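Local coordinates for 2-oxoglutarate (2OG) and Fe(II)-dependent oxygenase superfamily protein (Arabidopsis thaliana, PDB 6KWA) that probably catalyses the irreversible oxidation of the plant hormone indole-3-acetic acid to inactive 2-oxoindole-3-acetic acid, with 2-oxoglutarate as co-substrate, helping to keep auxin levels in balance, at residues Q17-A22 with T124-K129; H34-S39 with N120-D125; R54-K59 with Y71-E76; G85-A90 with F244-M249; E132-V137 with G221-V226. One frame throughout, in Å; residues are numbered along the deposited sequence.

In the fold
From the N terminus, helix 12-25 comes first: interaction 1 brings it to helix 106-133 and closes a loop of about a hundred residues. Interaction 2 starts at the turn after strand 28-32 and closes a loop of about eighty residues on the overlapping, slightly earlier part of that helix. Interaction 3 is a short closure lying within both loops, between helix 56-59 and the segment before strand 81-87. Interaction 4 crosses interactions 1 and 2, running from the end of strand 81-87 to the end of strand 237-245. Within its span lies interaction 5, which ties the C-terminal end of helix 106-133 to the loop before strand 228-231.

Interaction 1: Q17-A22 with T124-K129; sequences QKIREA and TDLARK
No ring or other flat group meets a partner where Ile-19 touches Lys-129 and Leu-126, so there are no faces or edges to cover: this is a helix-helix contact made by aliphatic chains alone. Helix 12-25, from the N-terminal region, lies here against helix 106-133, the long helix that backs the main sheet of the double-stranded beta-helix fold of 2-oxoglutarate oxygenases. The backbones come closest at Ile-19 and Lys-129, whose CA atoms are 7.7 Å apart, and no hydrogen bond passes between the two segments.

Ile-19 does the reaching. Its CG1 stands anti to the carbonyl carbon (chi1 -76°) and the chain then runs on nearly extended, which pushes CD1 out as the leading atom. That methyl comes down on the side of the lysine chain, at a slant to it, and touches the methylenes rather than the amine. The bend at the far end of Lys-129 (chi4 -55°) carries NZ away from the isoleucine, so the charged end of the residue plays no part and its stem serves as a greasy surface. Leu-126, one turn earlier on the same helix, adds a looser touch, its CD2 4.4 Å from Ile-19 CD1.

Lys-129 also rests on Leu-15 and Asn-16, which extends the contact along helix 12-25. Ile-19 in turn packs on Ile-5 and Phe-29, which places it between the long helix and the strands 4-6 and 28-32. The closest approach is Ile-19 CD1 to Lys-129 CD, at 3.5 Å.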
# COMPACT_ATOMS: atom_id res chain seq x y z
N GLN A 17 0.16 20.84 -0.29
CA GLN A 17 1.11 21.14 0.76
C GLN A 17 0.89 20.22 1.96
O GLN A 17 1.86 19.76 2.58
CB GLN A 17 1.00 22.59 1.19
CG GLN A 17 1.55 22.81 2.57
CD GLN A 17 1.95 24.23 2.76
OE1 GLN A 17 2.71 24.78 1.96
NE2 GLN A 17 1.45 24.85 3.83
N LYS A 18 -0.37 19.97 2.30
CA LYS A 18 -0.65 19.03 3.38
C LYS A 18 -0.12 17.64 3.03
O LYS A 18 0.41 16.96 3.88
CB LYS A 18 -2.16 18.97 3.69
CG LYS A 18 -2.62 20.04 4.68
CD LYS A 18 -4.14 20.11 4.72
CE LYS A 18 -4.63 21.14 5.74
NZ LYS A 18 -6.13 21.14 5.81
N ILE A 19 -0.27 17.22 1.77
CA ILE A 19 0.24 15.92 1.39
C ILE A 19 1.77 15.90 1.55
O ILE A 19 2.34 15.00 2.21
CB ILE A 19 -0.17 15.56 -0.03
CG1 ILE A 19 -1.65 15.14 -0.01
CG2 ILE A 19 0.70 14.42 -0.60
CD1 ILE A 19 -2.36 15.18 -1.38
N ARG A 20 2.42 16.90 1.00
CA ARG A 20 3.86 16.97 1.04
C ARG A 20 4.39 16.96 2.49
O ARG A 20 5.34 16.26 2.80
CB ARG A 20 4.34 18.22 0.34
CG ARG A 20 5.81 18.52 0.57
CD ARG A 20 6.24 19.73 -0.29
NE ARG A 20 7.52 20.26 0.14
CZ ARG A 20 8.13 21.29 -0.43
NH1 ARG A 20 7.55 21.92 -1.43
NH2 ARG A 20 9.29 21.70 0.01
N GLU A 21 3.76 17.70 3.39
CA GLU A 21 4.35 17.83 4.71
C GLU A 21 4.10 16.59 5.54
O GLU A 21 4.97 16.19 6.33
CB GLU A 21 3.81 19.05 5.46
CG GLU A 21 4.57 20.33 5.14
CD GLU A 21 3.80 21.61 5.46
OE1 GLU A 21 3.02 21.63 6.44
OE2 GLU A 21 4.02 22.61 4.74
N ALA A 22 2.96 15.94 5.33
CA ALA A 22 2.73 14.64 5.93
C ALA A 22 3.79 13.65 5.49
O ALA A 22 4.42 12.96 6.31
CB ALA A 22 1.34 14.12 5.55
N THR A 124 -2.04 7.04 -8.67
CA THR A 124 -1.46 7.96 -9.66
C THR A 124 -1.87 9.41 -9.37
O THR A 124 -1.08 10.33 -9.59
CB THR A 124 -1.86 7.58 -11.09
OG1 THR A 124 -3.28 7.59 -11.17
CG2 THR A 124 -1.34 6.19 -11.45
N ASP A 125 -3.09 9.63 -8.89
CA ASP A 125 -3.45 10.96 -8.42
C ASP A 125 -2.56 11.47 -7.24
O ASP A 125 -2.21 12.64 -7.20
CB ASP A 125 -4.92 11.01 -7.98
CG ASP A 125 -5.89 10.92 -9.18
OD1 ASP A 125 -5.46 11.09 -10.34
OD2 ASP A 125 -7.11 10.72 -8.95
N LEU A 126 -2.30 10.63 -6.24
CA LEU A 126 -1.47 11.02 -5.08
C LEU A 126 -0.06 11.24 -5.56
O LEU A 126 0.61 12.16 -5.14
CB LEU A 126 -1.51 9.96 -3.98
CG LEU A 126 -2.90 9.76 -3.32
CD1 LEU A 126 -2.92 8.54 -2.38
CD2 LEU A 126 -3.31 11.00 -2.56
N ALA A 127 0.41 10.40 -6.47
CA ALA A 127 1.77 10.58 -6.98
C ALA A 127 1.89 11.93 -7.71
O ALA A 127 2.84 12.68 -7.48
CB ALA A 127 2.13 9.45 -7.91
N ARG A 128 0.94 12.25 -8.57
CA ARG A 128 0.97 13.52 -9.29
C ARG A 128 0.91 14.66 -8.29
O ARG A 128 1.63 15.65 -8.41
CB ARG A 128 -0.16 13.65 -10.31
CG ARG A 128 -0.05 14.95 -11.16
CD ARG A 128 -1.15 15.01 -12.18
NE ARG A 128 -1.10 13.82 -13.03
CZ ARG A 128 -0.66 13.79 -14.29
NH1 ARG A 128 -0.28 14.91 -14.89
NH2 ARG A 128 -0.64 12.64 -14.97
N LYS A 129 0.08 14.51 -7.27
CA LYS A 129 -0.03 15.58 -6.28
C LYS A 129 1.30 15.83 -5.55
O LYS A 129 1.61 16.97 -5.21
CB LYS A 129 -1.13 15.28 -5.27
CG LYS A 129 -2.54 15.39 -5.82
CD LYS A 129 -3.55 15.25 -4.70
CE LYS A 129 -4.98 15.06 -5.23
NZ LYS A 129 -5.35 16.14 -6.13

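Interaction 2: H34-S39 with N120-D125; sequences HGVSLS and NGLATD
The turn linking strand 28-32 to helix 38-51 sets His-34 and Val-36 against Leu-122 of helix 106-133, the long helix that packs on the main sheet of this double-stranded beta-helix enzyme. Leu-122 carries the contact from the helix side. With CG anti to its backbone N (chi1 176°), the residue brings its two methyls to the turn. One of them, CD1, lies 3.9 Å from the carbonyl O of His-34. The other is shared: Leu-122 CD2 is 4.1 Å from His-34 CB. It also touches the valine, with Leu-122 CD2 4.3 Å from Val-36 CG2. The leucine rests on Ile-177 and Leu-207 of the main sheet as well, so turn, helix and sheet meet at this one side chain.

The imidazole takes a different course. At chi1 41° its CG sits in the crowded position between N and C of its own backbone, and the ring folds back over the turn, away from the helix. NE2 is tied to the carbonyl O of Asn-205, which leaves ND1 as acceptor. Gly-35, at a positive phi that suits glycine, lets the chain curl round so that Val-36 N reaches His-34 ND1 at 3.2 Å, only 2° out of the ring plane.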
# COMPACT_ATOMS: atom_id res chain seq x y z
N HIS A 34 -11.77 9.92 -0.59
CA HIS A 34 -10.79 9.44 -1.56
C HIS A 34 -11.33 9.13 -2.94
O HIS A 34 -10.57 8.74 -3.83
CB HIS A 34 -10.07 8.24 -0.98
CG HIS A 34 -10.97 7.30 -0.24
ND1 HIS A 34 -11.96 6.58 -0.87
CD2 HIS A 34 -11.01 6.96 1.06
CE1 HIS A 34 -12.59 5.84 0.02
NE2 HIS A 34 -12.03 6.04 1.21
N GLY A 35 -12.65 9.16 -3.10
CA GLY A 35 -13.26 8.85 -4.38
C GLY A 35 -13.45 7.38 -4.74
O GLY A 35 -13.95 7.07 -5.80
N VAL A 36 -13.05 6.47 -3.87
CA VAL A 36 -13.27 5.05 -4.14
C VAL A 36 -14.59 4.55 -3.55
O VAL A 36 -14.87 4.82 -2.37
CB VAL A 36 -12.13 4.18 -3.57
CG1 VAL A 36 -12.33 2.73 -3.97
CG2 VAL A 36 -10.78 4.69 -4.09
N SER A 37 -15.39 3.87 -4.36
CA SER A 37 -16.70 3.37 -3.91
C SER A 37 -16.58 2.54 -2.63
O SER A 37 -15.81 1.58 -2.56
CB SER A 37 -17.34 2.52 -5.01
OG SER A 37 -18.29 1.63 -4.44
N LEU A 38 -17.39 2.88 -1.62
CA LEU A 38 -17.34 2.20 -0.35
C LEU A 38 -17.83 0.76 -0.50
O LEU A 38 -17.25 -0.17 0.06
CB LEU A 38 -18.20 2.95 0.67
CG LEU A 38 -17.63 4.16 1.41
CD1 LEU A 38 -17.19 5.21 0.44
CD2 LEU A 38 -18.74 4.77 2.26
N SER A 39 -18.86 0.57 -1.32
CA SER A 39 -19.40 -0.75 -1.57
C SER A 39 -18.40 -1.62 -2.31
O SER A 39 -18.27 -2.81 -2.02
CB SER A 39 -20.72 -0.64 -2.37
OG SER A 39 -21.75 -0.11 -1.55
N ASN A 120 -5.69 2.07 -8.31
CA ASN A 120 -4.60 2.51 -9.14
C ASN A 120 -4.78 3.95 -9.61
O ASN A 120 -3.80 4.70 -9.81
CB ASN A 120 -4.46 1.57 -10.33
CG ASN A 120 -3.25 1.83 -11.12
OD1 ASN A 120 -2.16 1.40 -10.76
ND2 ASN A 120 -3.42 2.54 -12.24
N GLY A 121 -6.03 4.34 -9.80
CA GLY A 121 -6.35 5.70 -10.20
C GLY A 121 -5.97 6.64 -9.06
O GLY A 121 -5.40 7.72 -9.28
N LEU A 122 -6.30 6.23 -7.83
CA LEU A 122 -5.98 7.00 -6.62
C LEU A 122 -4.47 7.14 -6.41
O LEU A 122 -3.99 8.21 -5.99
CB LEU A 122 -6.61 6.36 -5.39
CG LEU A 122 -6.30 6.99 -4.02
CD1 LEU A 122 -6.71 8.45 -4.00
CD2 LEU A 122 -6.95 6.28 -2.87
N ALA A 123 -3.73 6.07 -6.68
CA ALA A 123 -2.29 6.05 -6.47
C ALA A 123 -1.58 7.01 -7.42
O ALA A 123 -0.65 7.72 -7.03
CB ALA A 123 -1.73 4.63 -6.64
N THR A 124 -2.04 7.04 -8.67
CA THR A 124 -1.46 7.96 -9.66
C THR A 124 -1.87 9.41 -9.37
O THR A 124 -1.08 10.33 -9.59
CB THR A 124 -1.86 7.58 -11.09
OG1 THR A 124 -3.28 7.59 -11.17
CG2 THR A 124 -1.34 6.19 -11.45
N ASP A 125 -3.09 9.63 -8.89
CA ASP A 125 -3.45 10.96 -8.42
C ASP A 125 -2.56 11.47 -7.24
O ASP A 125 -2.21 12.64 -7.20
CB ASP A 125 -4.92 11.01 -7.98
CG ASP A 125 -5.89 10.92 -9.18
OD1 ASP A 125 -5.46 11.09 -10.34
OD2 ASP A 125 -7.11 10.72 -8.95

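Interaction 3: R54-K59 with Y71-E76; sequences RPYEVK and YRAPNE
Tyr-71 stands almost upright on Tyr-56: their planes are 79° apart, with the edge of the Tyr-71 ring turned to the face of Tyr-56 in an offset edge-to-face pair whose centroids are 5.9 Å apart. The leading atom is the phenol oxygen, since Tyr-71 OH lies 3.5 Å from Tyr-56 CE1. Lys-59 comes over one face of the same ring, its CB 3.9 Å from the centroid and only 8° off the normal, a CH-pi contact; the opposite face carries Ala-73 N, offset toward the rim.

These residues join the short helix 56-59 to the segment leading into edge strand 81-87, in the N-terminal region of the oxygenase, with the Tyr-71 side chain about 10 Å from that of Asn-152, a residue that binds 2-oxoglutarate. Glu-82, from that strand, accepts a hydrogen bond from Tyr-71 OH and forms a salt bridge with Lys-59 NZ. A bend at chi3 (-78°) carries the lysine chain across the ring at a slant, its CE coming 3.8 Å from Tyr-71 OH, toward that carboxylate. A leucine in place of Tyr-71 would probably leave Glu-82 without its phenol partner and Lys-59 CB without an aromatic face to lie on. Past the pair, Tyr-56 OH meets Ala-73 CB edge-on at 3.8 Å.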
# COMPACT_ATOMS: atom_id res chain seq x y z
N ARG A 54 -10.02 -20.62 -0.69
CA ARG A 54 -9.84 -21.50 -1.84
C ARG A 54 -8.96 -22.68 -1.42
O ARG A 54 -8.17 -22.55 -0.47
CB ARG A 54 -9.19 -20.76 -3.02
CG ARG A 54 -10.12 -19.85 -3.81
CD ARG A 54 -11.20 -20.61 -4.56
NE ARG A 54 -11.84 -19.78 -5.58
CZ ARG A 54 -12.84 -18.94 -5.33
NH1 ARG A 54 -13.33 -18.83 -4.11
NH2 ARG A 54 -13.38 -18.23 -6.32
N PRO A 55 -9.12 -23.84 -2.09
CA PRO A 55 -8.25 -24.99 -1.80
C PRO A 55 -6.79 -24.57 -1.87
O PRO A 55 -6.43 -23.72 -2.67
CB PRO A 55 -8.61 -25.98 -2.92
CG PRO A 55 -10.06 -25.66 -3.23
CD PRO A 55 -10.17 -24.15 -3.07
N TYR A 56 -5.97 -25.15 -1.01
CA TYR A 56 -4.56 -24.84 -0.98
C TYR A 56 -3.90 -25.00 -2.34
O TYR A 56 -3.06 -24.19 -2.76
CB TYR A 56 -3.87 -25.72 0.04
CG TYR A 56 -2.44 -25.38 0.34
CD1 TYR A 56 -2.12 -24.35 1.23
CD2 TYR A 56 -1.40 -26.11 -0.23
CE1 TYR A 56 -0.80 -24.05 1.54
CE2 TYR A 56 -0.07 -25.81 0.07
CZ TYR A 56 0.22 -24.78 0.95
OH TYR A 56 1.52 -24.50 1.24
N GLU A 57 -4.30 -26.04 -3.05
CA GLU A 57 -3.62 -26.39 -4.28
C GLU A 57 -4.03 -25.41 -5.38
O GLU A 57 -3.29 -25.19 -6.35
CB GLU A 57 -3.90 -27.86 -4.58
CG GLU A 57 -2.87 -28.54 -5.48
CD GLU A 57 -2.86 -30.07 -5.27
OE1 GLU A 57 -3.48 -30.53 -4.27
OE2 GLU A 57 -2.18 -30.79 -6.04
N VAL A 58 -5.17 -24.75 -5.19
CA VAL A 58 -5.56 -23.64 -6.04
C VAL A 58 -4.69 -22.39 -5.71
O VAL A 58 -4.11 -21.77 -6.61
CB VAL A 58 -7.05 -23.28 -5.86
CG1 VAL A 58 -7.38 -21.97 -6.60
CG2 VAL A 58 -7.95 -24.42 -6.33
N LYS A 59 -4.56 -22.06 -4.43
CA LYS A 59 -3.78 -20.88 -4.04
C LYS A 59 -2.34 -20.94 -4.50
O LYS A 59 -1.80 -19.93 -4.94
CB LYS A 59 -3.83 -20.67 -2.53
CG LYS A 59 -5.22 -20.26 -2.05
CD LYS A 59 -5.24 -19.84 -0.58
CE LYS A 59 -5.25 -21.03 0.39
NZ LYS A 59 -5.60 -20.58 1.80
N TYR A 71 1.69 -16.18 -4.22
CA TYR A 71 1.22 -16.75 -2.97
C TYR A 71 2.31 -17.02 -1.95
O TYR A 71 3.38 -17.49 -2.31
CB TYR A 71 0.50 -18.06 -3.25
CG TYR A 71 -0.05 -18.75 -2.02
CD1 TYR A 71 -0.91 -18.09 -1.17
CD2 TYR A 71 0.30 -20.06 -1.72
CE1 TYR A 71 -1.43 -18.72 -0.06
CE2 TYR A 71 -0.22 -20.70 -0.61
CZ TYR A 71 -1.08 -20.02 0.21
OH TYR A 71 -1.59 -20.65 1.32
N ARG A 72 2.03 -16.74 -0.69
CA ARG A 72 2.90 -17.16 0.39
C ARG A 72 2.10 -17.73 1.55
O ARG A 72 1.25 -17.05 2.12
CB ARG A 72 3.77 -16.00 0.90
CG ARG A 72 4.90 -15.61 -0.03
CD ARG A 72 5.87 -16.76 -0.22
NE ARG A 72 7.02 -16.34 -1.00
CZ ARG A 72 7.05 -16.24 -2.33
NH1 ARG A 72 5.98 -16.57 -3.05
NH2 ARG A 72 8.16 -15.83 -2.94
N ALA A 73 2.42 -18.96 1.93
CA ALA A 73 1.80 -19.57 3.09
C ALA A 73 2.59 -19.20 4.34
O ALA A 73 3.80 -18.95 4.27
CB ALA A 73 1.75 -21.10 2.93
N PRO A 74 1.92 -19.22 5.50
CA PRO A 74 2.62 -18.97 6.77
C PRO A 74 3.75 -19.98 6.99
O PRO A 74 3.63 -21.15 6.63
CB PRO A 74 1.53 -19.15 7.83
CG PRO A 74 0.22 -19.01 7.10
CD PRO A 74 0.48 -19.49 5.69
N ASN A 75 4.87 -19.52 7.52
CA ASN A 75 5.97 -20.44 7.80
C ASN A 75 6.62 -20.06 9.12
O ASN A 75 6.04 -19.34 9.92
CB ASN A 75 6.99 -20.42 6.67
CG ASN A 75 7.48 -19.02 6.37
OD1 ASN A 75 7.50 -18.14 7.24
ND2 ASN A 75 7.86 -18.80 5.13
N GLU A 76 7.84 -20.51 9.35
CA GLU A 76 8.40 -20.28 10.66
C GLU A 76 9.06 -18.89 10.75
O GLU A 76 9.35 -18.38 11.84
CB GLU A 76 9.38 -21.40 11.03
CG GLU A 76 8.69 -22.78 11.14
CD GLU A 76 9.54 -23.86 11.82
OE1 GLU A 76 9.11 -25.03 11.81
OE2 GLU A 76 10.60 -23.54 12.41

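Interaction 4: G85-A90 with F244-M249; sequences GLYDMA and FLLGPM
The backbone is extended at Tyr-87, the last residue of strand 81-87, while Leu-246 and Met-249 follow the end of strand 237-245; no hydrogen bond joins the two segments, because strand 147-155 runs between them and pairs with both, Leu-86 bonding to Phe-149 and Phe-244 to Gln-148. The two segments therefore meet through side chains only.

Tyr-87 makes the reach. Its CG is anti to the backbone N (chi1 174°), and the ring extends past strand 147-155 toward the other segment. Leu-246 meets it obliquely, with Leu-246 CD1 4.3 Å from Tyr-87 CE1, an ordinary apolar touch. Met-249 arrives at the hydroxyl end, near the ring plane, with its terminal methyl rather than the sulphur in front: Met-249 CE is 4.1 Å from Tyr-87 CZ. The same methyl is modelled only 3.0 Å from Tyr-87 OH, too close for a relaxed methyl-oxygen contact. Since this methionine is exposed and its chi1 of -30° is far from a staggered value, the exact placing of that end is doubtful. Leu-66 and Pro-146 pack on the tyrosine as well.

The Leu-246 side chain is about 7 Å from that of Asp-171, which with His-169 and His-228 holds the magnesium ion, and about 11 Å from the metal itself. The contact thus sits at strand ends of the major sheet of the double-stranded beta-helix, near the metal site but not in it.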
# COMPACT_ATOMS: atom_id res chain seq x y z
N GLY A 85 -1.21 -12.35 -4.39
CA GLY A 85 -1.06 -11.10 -5.10
C GLY A 85 -0.71 -11.19 -6.55
O GLY A 85 -0.48 -12.27 -7.10
N LEU A 86 -0.66 -10.03 -7.19
CA LEU A 86 -0.41 -9.99 -8.62
C LEU A 86 0.40 -8.76 -8.93
O LEU A 86 0.26 -7.72 -8.29
CB LEU A 86 -1.73 -10.02 -9.41
CG LEU A 86 -2.70 -8.84 -9.43
CD1 LEU A 86 -2.49 -7.98 -10.64
CD2 LEU A 86 -4.12 -9.28 -9.36
N TYR A 87 1.31 -8.95 -9.88
CA TYR A 87 2.16 -7.91 -10.39
C TYR A 87 1.50 -7.22 -11.58
O TYR A 87 0.78 -7.85 -12.37
CB TYR A 87 3.50 -8.54 -10.77
CG TYR A 87 4.44 -7.60 -11.45
CD1 TYR A 87 5.24 -6.76 -10.71
CD2 TYR A 87 4.53 -7.56 -12.84
CE1 TYR A 87 6.11 -5.89 -11.33
CE2 TYR A 87 5.40 -6.69 -13.46
CZ TYR A 87 6.19 -5.86 -12.70
OH TYR A 87 7.06 -4.99 -13.32
N ASP A 88 1.78 -5.93 -11.73
CA ASP A 88 1.27 -5.11 -12.84
C ASP A 88 -0.24 -5.01 -12.77
O ASP A 88 -0.94 -5.35 -13.71
CB ASP A 88 1.73 -5.70 -14.18
CG ASP A 88 1.58 -4.73 -15.34
OD1 ASP A 88 1.60 -3.51 -15.12
OD2 ASP A 88 1.46 -5.20 -16.48
N MET A 89 -0.73 -4.50 -11.64
CA MET A 89 -2.17 -4.51 -11.39
C MET A 89 -2.89 -3.50 -12.27
O MET A 89 -4.13 -3.51 -12.35
CB MET A 89 -2.46 -4.26 -9.90
CG MET A 89 -2.40 -2.83 -9.43
SD MET A 89 -2.72 -2.71 -7.64
CE MET A 89 -4.51 -2.80 -7.64
N ALA A 90 -2.12 -2.67 -12.96
CA ALA A 90 -2.70 -1.73 -13.92
C ALA A 90 -3.03 -2.44 -15.23
O ALA A 90 -3.82 -1.93 -16.02
CB ALA A 90 -1.74 -0.55 -14.18
N PHE A 244 0.62 -1.44 -4.18
CA PHE A 244 1.94 -0.81 -4.19
C PHE A 244 2.24 -0.16 -5.52
O PHE A 244 2.28 -0.83 -6.54
CB PHE A 244 3.04 -1.82 -3.91
CG PHE A 244 2.89 -2.58 -2.62
CD1 PHE A 244 3.33 -2.03 -1.43
CD2 PHE A 244 2.38 -3.87 -2.62
CE1 PHE A 244 3.22 -2.74 -0.25
CE2 PHE A 244 2.27 -4.58 -1.43
CZ PHE A 244 2.69 -4.02 -0.26
N LEU A 245 2.46 1.15 -5.52
CA LEU A 245 3.05 1.78 -6.69
C LEU A 245 4.55 1.59 -6.53
O LEU A 245 5.13 2.02 -5.52
CB LEU A 245 2.67 3.26 -6.78
CG LEU A 245 3.35 3.97 -7.95
CD1 LEU A 245 2.85 3.40 -9.25
CD2 LEU A 245 3.15 5.47 -7.90
N LEU A 246 5.16 0.88 -7.47
CA LEU A 246 6.59 0.56 -7.39
C LEU A 246 7.41 1.55 -8.20
O LEU A 246 6.87 2.44 -8.85
CB LEU A 246 6.84 -0.86 -7.90
CG LEU A 246 5.99 -1.96 -7.26
CD1 LEU A 246 6.24 -3.30 -7.94
CD2 LEU A 246 6.31 -2.03 -5.78
N GLY A 247 8.72 1.37 -8.22
CA GLY A 247 9.57 2.23 -9.01
C GLY A 247 9.64 1.73 -10.44
O GLY A 247 8.82 0.92 -10.88
N PRO A 248 10.62 2.22 -11.19
CA PRO A 248 10.77 1.75 -12.57
C PRO A 248 11.17 0.27 -12.63
O PRO A 248 11.96 -0.21 -11.80
CB PRO A 248 11.90 2.64 -13.13
CG PRO A 248 12.06 3.77 -12.14
CD PRO A 248 11.66 3.20 -10.82
N MET A 249 10.61 -0.41 -13.62
CA MET A 249 10.89 -1.80 -13.96
C MET A 249 12.34 -1.96 -14.38
O MET A 249 13.17 -2.60 -13.72
CB MET A 249 10.05 -2.21 -15.18
CG MET A 249 8.72 -1.51 -15.31
SD MET A 249 7.68 -2.15 -16.67
CE MET A 249 7.09 -3.71 -16.07

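Interaction 5: E132-V137 with G221-V226; sequences ESYGLV and GRLCNV
Tyr-134 reaches from the end of helix 106-133 to Arg-222 and Leu-223, in the loop before strand 228-231. The helix stops in a Schellman motif, with Gly-135 taking the positive phi. Just before it, Tyr-134 places CG anti to its carbonyl carbon (chi1 -74°), which sends the ring out toward the loop. The phenol end does most of the touching: Tyr-134 OH lies 3.4 Å from Leu-223 CD2, a methyl that sits at the ring edge, near its plane. The same oxygen is 3.8 Å from Arg-222 CB.

Arg-222 starts with the same kind of first torsion, runs past the tyrosine in the opposite direction and bends at chi3 (92°). Arg-222 NE ends up 4.0 Å from Tyr-134 CE1, with guanidinium and ring planes 83° apart, no stacked pair. Phe-259 meets the tyrosine ring edge-to-face, and Arg-222 packs on Phe-259 too.

Between these two segments everything is van der Waals contact. The polar need of the phenol is met by Glu-24 OE2 of helix 12-25, a carboxylate that also pairs with Arg-20, so the hydroxyl can lie against a leucine methyl while its proton probably goes to the acid.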
# COMPACT_ATOMS: atom_id res chain seq x y z
N GLU A 132 3.32 17.85 -7.80
CA GLU A 132 2.79 19.21 -7.80
C GLU A 132 3.18 20.00 -6.55
O GLU A 132 3.41 21.21 -6.61
CB GLU A 132 1.27 19.18 -7.96
CG GLU A 132 0.81 18.67 -9.36
CD GLU A 132 -0.71 18.58 -9.48
OE1 GLU A 132 -1.43 18.74 -8.45
OE2 GLU A 132 -1.20 18.37 -10.60
N SER A 133 3.26 19.33 -5.41
CA SER A 133 3.58 20.04 -4.18
C SER A 133 5.02 20.53 -4.18
O SER A 133 5.39 21.38 -3.38
CB SER A 133 3.34 19.12 -2.98
OG SER A 133 4.37 18.15 -2.89
N TYR A 134 5.84 19.98 -5.06
CA TYR A 134 7.20 20.46 -5.19
C TYR A 134 7.39 21.43 -6.36
O TYR A 134 8.50 21.94 -6.57
CB TYR A 134 8.17 19.27 -5.35
CG TYR A 134 8.41 18.49 -4.07
CD1 TYR A 134 9.16 19.03 -3.05
CD2 TYR A 134 7.88 17.21 -3.90
CE1 TYR A 134 9.38 18.31 -1.86
CE2 TYR A 134 8.08 16.49 -2.72
CZ TYR A 134 8.83 17.04 -1.70
OH TYR A 134 9.06 16.34 -0.52
N GLY A 135 6.32 21.66 -7.13
CA GLY A 135 6.39 22.53 -8.31
C GLY A 135 7.23 21.96 -9.45
O GLY A 135 7.79 22.70 -10.26
N LEU A 136 7.28 20.64 -9.53
CA LEU A 136 8.05 19.93 -10.54
C LEU A 136 7.42 20.02 -11.91
O LEU A 136 6.20 20.21 -12.03
CB LEU A 136 8.19 18.46 -10.15
CG LEU A 136 9.36 17.93 -9.33
CD1 LEU A 136 9.95 18.94 -8.38
CD2 LEU A 136 8.96 16.61 -8.64
N VAL A 137 8.27 19.91 -12.93
CA VAL A 137 7.84 19.88 -14.32
C VAL A 137 7.48 18.46 -14.72
O VAL A 137 6.64 18.25 -15.58
CB VAL A 137 8.91 20.46 -15.28
CG1 VAL A 137 9.17 21.92 -14.93
CG2 VAL A 137 10.19 19.66 -15.23
N GLY A 221 15.96 12.03 -0.51
CA GLY A 221 15.94 12.03 0.94
C GLY A 221 14.83 12.83 1.60
O GLY A 221 14.67 12.81 2.81
N ARG A 222 14.01 13.51 0.82
CA ARG A 222 12.99 14.37 1.41
C ARG A 222 11.77 13.60 1.92
O ARG A 222 11.27 13.85 3.01
CB ARG A 222 12.62 15.43 0.40
CG ARG A 222 13.85 16.24 0.11
CD ARG A 222 13.69 17.12 -1.06
NE ARG A 222 13.22 18.40 -0.60
CZ ARG A 222 13.88 19.52 -0.78
NH1 ARG A 222 15.03 19.50 -1.44
NH2 ARG A 222 13.37 20.65 -0.30
N LEU A 223 11.23 12.71 1.09
CA LEU A 223 10.10 11.90 1.50
C LEU A 223 10.55 10.81 2.49
O LEU A 223 11.57 10.15 2.27
CB LEU A 223 9.42 11.31 0.26
CG LEU A 223 8.90 12.40 -0.69
CD1 LEU A 223 8.43 11.82 -2.03
CD2 LEU A 223 7.79 13.21 -0.03
N CYS A 224 9.82 10.65 3.59
CA CYS A 224 10.09 9.63 4.61
C CYS A 224 9.62 8.22 4.24
O CYS A 224 8.42 7.97 4.05
CB CYS A 224 9.44 10.03 5.92
SG CYS A 224 9.74 8.80 7.24
N ASN A 225 10.54 7.28 4.07
CA ASN A 225 10.10 5.90 3.86
C ASN A 225 9.77 5.28 5.22
O ASN A 225 10.64 4.73 5.91
CB ASN A 225 11.16 5.09 3.10
CG ASN A 225 12.53 5.13 3.77
OD1 ASN A 225 12.85 6.07 4.49
ND2 ASN A 225 13.33 4.09 3.54
N VAL A 226 8.51 5.38 5.62
CA VAL A 226 8.17 5.13 7.01
C VAL A 226 8.39 3.67 7.46
O VAL A 226 8.14 2.70 6.72
CB VAL A 226 6.71 5.56 7.32
CG1 VAL A 226 5.70 4.70 6.57
CG2 VAL A 226 6.47 5.56 8.85